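Local atomic coordinates of silicatein alpha (Tethya aurantium, PDB entry 6ZQ3), a protein that probably drives silica formation in the spicules of marine sponges and is built on the papain-type cysteine protease fold. Residues Ser50-Asn53 against Ile54-Ser58; Lys203-Gln206 against Cys207-Ser211. All coordinates share one frame; numbering follows the deposited sequence.

The two contacts lie on opposite sides of the centre of this mature-enzyme chain, their centres about 28 Å apart, and share no helix or strand. Contact 1 is one short helix, 51-57, buried along its whole length, whereas contact 2 is a run of turns between strands 196-200 and 214-217, buried at N205 and C207 but fraying to exposed K203 and Y204. In the helix, polar side chains bond to one another and to surrounding loops while I54 and I55 supply the greasy faces. In the loop, an asparagine amide spans the turns, bonding to a backbone N-H and a hydroxyl. Each holds one cysteine of a disulfide.

Contact 1: residues Ser50-Asn53 against Ile54-Ser58; sequences SEQN and IIDCS
D56 OD2 is gripped by two groups: the amide of Q52, one helical turn earlier, and the hydroxyl of Y90 from a neighbouring loop. Q52 NE2 lies 3.1 Å from D56 OD2, on its syn side, and the bond stays close to the amide plane although amide and carboxylate are turned 64° against each other. Q52 can bend over its own helix because CG stands anti to the backbone N and the chain folds at chi2 (53°). Its amide is held from the loop as well, OE1 by R93 N and NE2 by K95 O, while D56 OD1 takes the N-H of S97. These donors would tend to stabilise a buried, ionised carboxylate. With an alanine at D56, the amide of Q52 and the hydroxyl of Y90 would probably lose their shared acceptor, leaving the loop less firmly tied to the helix.

Beneath this bridge runs ordinary helical bonding, D56 N to Q52 O at 2.8 Å and I55 N to E51 O at 3.0 Å. S50 caps the start: its OG accepts N53 N at 3.1 Å and, weakly, Q52 N, and is also hydrogen-bonded to Y90 O. At the other end S58 OG donates to I54 O at 2.8 Å, from the face opposite the backbone N-H of the same serine. N53 ND2 lies 3.4 Å from C57 SG, alongside the disulfide to C99, while N53 OD1 accepts from D85 N.

I54 packs on A28 and M32 of helix 26-43, on A74 of helix 71-80 and on V84 of strand 84-85, while E51 meets F29 and pairs with K18. Helix 51-57 is thus wedged between the long helix 26-43, helix 71-80 and strand 84-85, in the mainly helical half of the papain fold.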
loop_
_atom_site.group_PDB
_atom_site.type_symbol
_atom_site.label_atom_id
_atom_site.label_comp_id
_atom_site.label_asym_id
_atom_site.label_seq_id
_atom_site.Cartn_x
_atom_site.Cartn_y
_atom_site.Cartn_z
ATOM N N SER A 50 -12.192 1.706 0.106
ATOM C CA SER A 50 -12.255 2.677 1.191
ATOM C C SER A 50 -11.271 2.437 2.345
ATOM O O SER A 50 -11.388 1.479 3.107
ATOM C CB SER A 50 -13.655 2.754 1.744
ATOM O OG SER A 50 -13.658 3.679 2.811
ATOM N N GLU A 51 -10.319 3.355 2.471
ATOM C CA GLU A 51 -9.368 3.358 3.555
ATOM C C GLU A 51 -10.027 3.813 4.851
ATOM O O GLU A 51 -9.514 3.539 5.938
ATOM C CB GLU A 51 -8.241 4.328 3.245
ATOM C CG GLU A 51 -7.397 3.966 2.040
ATOM C CD GLU A 51 -7.927 4.517 0.729
ATOM O OE1 GLU A 51 -8.867 5.342 0.774
ATOM O OE2 GLU A 51 -7.407 4.113 -0.343
ATOM N N GLN A 52 -11.124 4.556 4.739
ATOM C CA GLN A 52 -11.831 5.051 5.898
ATOM C C GLN A 52 -12.486 3.874 6.614
ATOM O O GLN A 52 -12.544 3.810 7.870
ATOM C CB GLN A 52 -12.878 6.058 5.418
ATOM C CG GLN A 52 -13.588 6.835 6.523
ATOM C CD GLN A 52 -12.657 7.536 7.485
ATOM O OE1 GLN A 52 -11.650 8.110 7.095
ATOM N NE2 GLN A 52 -13.004 7.500 8.766
ATOM N N ASN A 53 -12.982 2.942 5.794
ATOM C CA ASN A 53 -13.587 1.698 6.281
ATOM C C ASN A 53 -12.616 0.981 7.203
ATOM O O ASN A 53 -12.991 0.585 8.299
ATOM C CB ASN A 53 -13.947 0.809 5.086
ATOM C CG ASN A 53 -14.911 -0.278 5.431
ATOM O OD1 ASN A 53 -15.541 -0.846 4.553
ATOM N ND2 ASN A 53 -15.032 -0.579 6.709
ATOM N N ILE A 54 -11.367 0.854 6.754
ATOM C CA ILE A 54 -10.333 0.168 7.508
ATOM C C ILE A 54 -9.990 0.959 8.766
ATOM O O ILE A 54 -9.727 0.380 9.827
ATOM C CB ILE A 54 -9.035 -0.016 6.688
ATOM C CG1 ILE A 54 -9.097 -1.252 5.806
ATOM C CG2 ILE A 54 -7.852 -0.225 7.602
ATOM C CD1 ILE A 54 -10.132 -1.180 4.718
ATOM N N ILE A 55 -9.954 2.279 8.645
ATOM C CA ILE A 55 -9.609 3.114 9.802
ATOM C C ILE A 55 -10.672 3.012 10.884
ATOM O O ILE A 55 -10.353 2.708 12.033
ATOM C CB ILE A 55 -9.362 4.592 9.415
ATOM C CG1 ILE A 55 -7.995 4.710 8.746
ATOM C CG2 ILE A 55 -9.384 5.492 10.645
ATOM C CD1 ILE A 55 -7.895 5.827 7.729
ATOM N N ASP A 56 -11.924 3.249 10.505
ATOM C CA ASP A 56 -13.014 3.164 11.459
ATOM C C ASP A 56 -13.203 1.789 12.107
ATOM O O ASP A 56 -13.549 1.734 13.291
ATOM C CB ASP A 56 -14.335 3.585 10.813
ATOM C CG ASP A 56 -14.314 5.004 10.356
ATOM O OD1 ASP A 56 -13.418 5.754 10.812
ATOM O OD2 ASP A 56 -15.181 5.374 9.537
ATOM N N CYS A 57 -12.998 0.696 11.370
ATOM C CA CYS A 57 -13.553 -0.615 11.810
ATOM C C CYS A 57 -12.547 -1.687 12.206
ATOM O O CYS A 57 -12.943 -2.737 12.690
ATOM C CB CYS A 57 -14.474 -1.198 10.739
ATOM S SG CYS A 57 -15.603 0.002 9.993
ATOM N N SER A 58 -11.258 -1.444 12.018
ATOM C CA SER A 58 -10.276 -2.469 12.330
ATOM C C SER A 58 -9.602 -2.292 13.692
ATOM O O SER A 58 -8.586 -2.922 13.950
ATOM C CB SER A 58 -9.220 -2.544 11.216
ATOM O OG SER A 58 -8.295 -1.477 11.297
#

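Contact 2: residues Lys203-Gln206 against Cys207-Ser211; sequences KYNQ and CGIAS
N205 reaches across the loop with its side-chain amide, which bonds at both tips, to A210 N and S211 OG. From CB the chain swings over the following residues, CG standing anti to the backbone N (chi1 -171°), which carries the amide over G208. CG comes to rest 3.8 Å from G208 CA. Beyond it the two tips part company. OD1 accepts the backbone N-H of A210 at 2.7 Å, a short and fairly straight bond (161°), with the donor tilted somewhat from the carbonyl plane. I209 N is also close to OD1 but badly angled for a bond, and the methyl of A210 touches the same oxygen, CB to OD1 at 3.5 Å. N205 ND2 passes 3.5 Å from G208 CA. The same N205 ND2 donates to S211 OG at 3.1 Å, that oxygen lying practically in the amide plane. S211 OG is bonded onward to S160 O, so the asparagine ties into the neighbouring loop through it.

The main chain turns twice underneath. G208 N bonds to N205 O at 3.2 Å and closes a type II beta turn with Q206 and C207 at its corners. A weak bond from S211 N to G208 O closes a second turn, of type I, over I209 and A210. Q206 points elsewhere, its amide held by D154 and S155, and C207 is fixed by its disulfide to C158. E121 of helix 121-130 accepts from N205 N, while A210 packs on L124 of that helix.

Consecutive beta turns cross-braced by an asparagine amide and pinned by a disulfide make up this connection between strands 196-200 and 214-217, in the beta-rich half of the papain fold.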
loop_
_atom_site.group_PDB
_atom_site.type_symbol
_atom_site.label_atom_id
_atom_site.label_comp_id
_atom_site.label_asym_id
_atom_site.label_seq_id
_atom_site.Cartn_x
_atom_site.Cartn_y
_atom_site.Cartn_z
ATOM N N LYS A 203 19.646 -3.096 -3.577
ATOM C CA LYS A 203 20.720 -2.581 -2.766
ATOM C C LYS A 203 20.558 -3.211 -1.404
ATOM O O LYS A 203 20.420 -2.535 -0.401
ATOM C CB LYS A 203 20.671 -1.055 -2.716
ATOM C CG LYS A 203 21.027 -0.369 -4.029
ATOM C CD LYS A 203 22.424 -0.758 -4.502
ATOM C CE LYS A 203 22.966 0.161 -5.586
ATOM N NZ LYS A 203 23.280 1.522 -5.052
ATOM N N TYR A 204 20.552 -4.537 -1.378
ATOM C CA TYR A 204 20.537 -5.282 -0.130
ATOM C C TYR A 204 19.422 -4.793 0.801
ATOM O O TYR A 204 19.620 -4.622 2.005
ATOM C CB TYR A 204 21.910 -5.158 0.537
ATOM C CG TYR A 204 22.231 -6.255 1.522
ATOM C CD1 TYR A 204 22.544 -7.538 1.079
ATOM C CD2 TYR A 204 22.257 -5.994 2.897
ATOM C CE1 TYR A 204 22.856 -8.547 1.978
ATOM C CE2 TYR A 204 22.570 -6.984 3.812
ATOM C CZ TYR A 204 22.862 -8.265 3.356
ATOM O OH TYR A 204 23.163 -9.259 4.277
ATOM N N ASN A 205 18.245 -4.578 0.221
ATOM C CA ASN A 205 17.043 -4.247 0.963
ATOM C C ASN A 205 17.148 -2.915 1.684
ATOM O O ASN A 205 16.898 -2.818 2.892
ATOM C CB ASN A 205 16.664 -5.368 1.948
ATOM C CG ASN A 205 15.303 -5.139 2.584
ATOM O OD1 ASN A 205 14.382 -4.652 1.930
ATOM N ND2 ASN A 205 15.178 -5.454 3.871
ATOM N N GLN A 206 17.496 -1.891 0.911
ATOM C CA GLN A 206 17.633 -0.550 1.409
ATOM C C GLN A 206 16.265 -0.022 1.867
ATOM O O GLN A 206 15.282 -0.187 1.152
ATOM C CB GLN A 206 18.209 0.334 0.296
ATOM C CG GLN A 206 18.658 1.700 0.770
ATOM C CD GLN A 206 19.043 2.598 -0.374
ATOM O OE1 GLN A 206 18.370 3.590 -0.646
ATOM N NE2 GLN A 206 20.123 2.258 -1.058
ATOM N N CYS A 207 16.228 0.583 3.064
ATOM C CA CYS A 207 15.016 1.131 3.704
ATOM C C CYS A 207 14.002 0.059 4.162
ATOM O O CYS A 207 12.860 0.375 4.584
ATOM C CB CYS A 207 14.359 2.178 2.792
ATOM S SG CYS A 207 15.493 3.540 2.394
ATOM N N GLY A 208 14.441 -1.196 4.096
ATOM C CA GLY A 208 13.638 -2.331 4.506
ATOM C C GLY A 208 12.411 -2.494 3.651
ATOM O O GLY A 208 11.351 -2.831 4.166
ATOM N N ILE A 209 12.554 -2.249 2.348
ATOM C CA ILE A 209 11.428 -2.335 1.418
ATOM C C ILE A 209 10.845 -3.760 1.278
ATOM O O ILE A 209 9.652 -3.933 0.982
ATOM C CB ILE A 209 11.810 -1.758 0.027
ATOM C CG1 ILE A 209 10.557 -1.360 -0.746
ATOM C CG2 ILE A 209 12.649 -2.735 -0.783
ATOM C CD1 ILE A 209 10.850 -0.990 -2.168
ATOM N N ALA A 210 11.681 -4.767 1.513
ATOM C CA ALA A 210 11.274 -6.150 1.386
ATOM C C ALA A 210 11.235 -6.892 2.720
ATOM O O ALA A 210 11.102 -8.116 2.723
ATOM C CB ALA A 210 12.204 -6.871 0.407
ATOM N N SER A 211 11.337 -6.167 3.844
ATOM C CA SER A 211 11.193 -6.751 5.193
ATOM C C SER A 211 9.775 -7.233 5.572
ATOM O O SER A 211 9.640 -8.267 6.203
ATOM C CB SER A 211 11.679 -5.758 6.266
ATOM O OG SER A 211 13.070 -5.502 6.114
#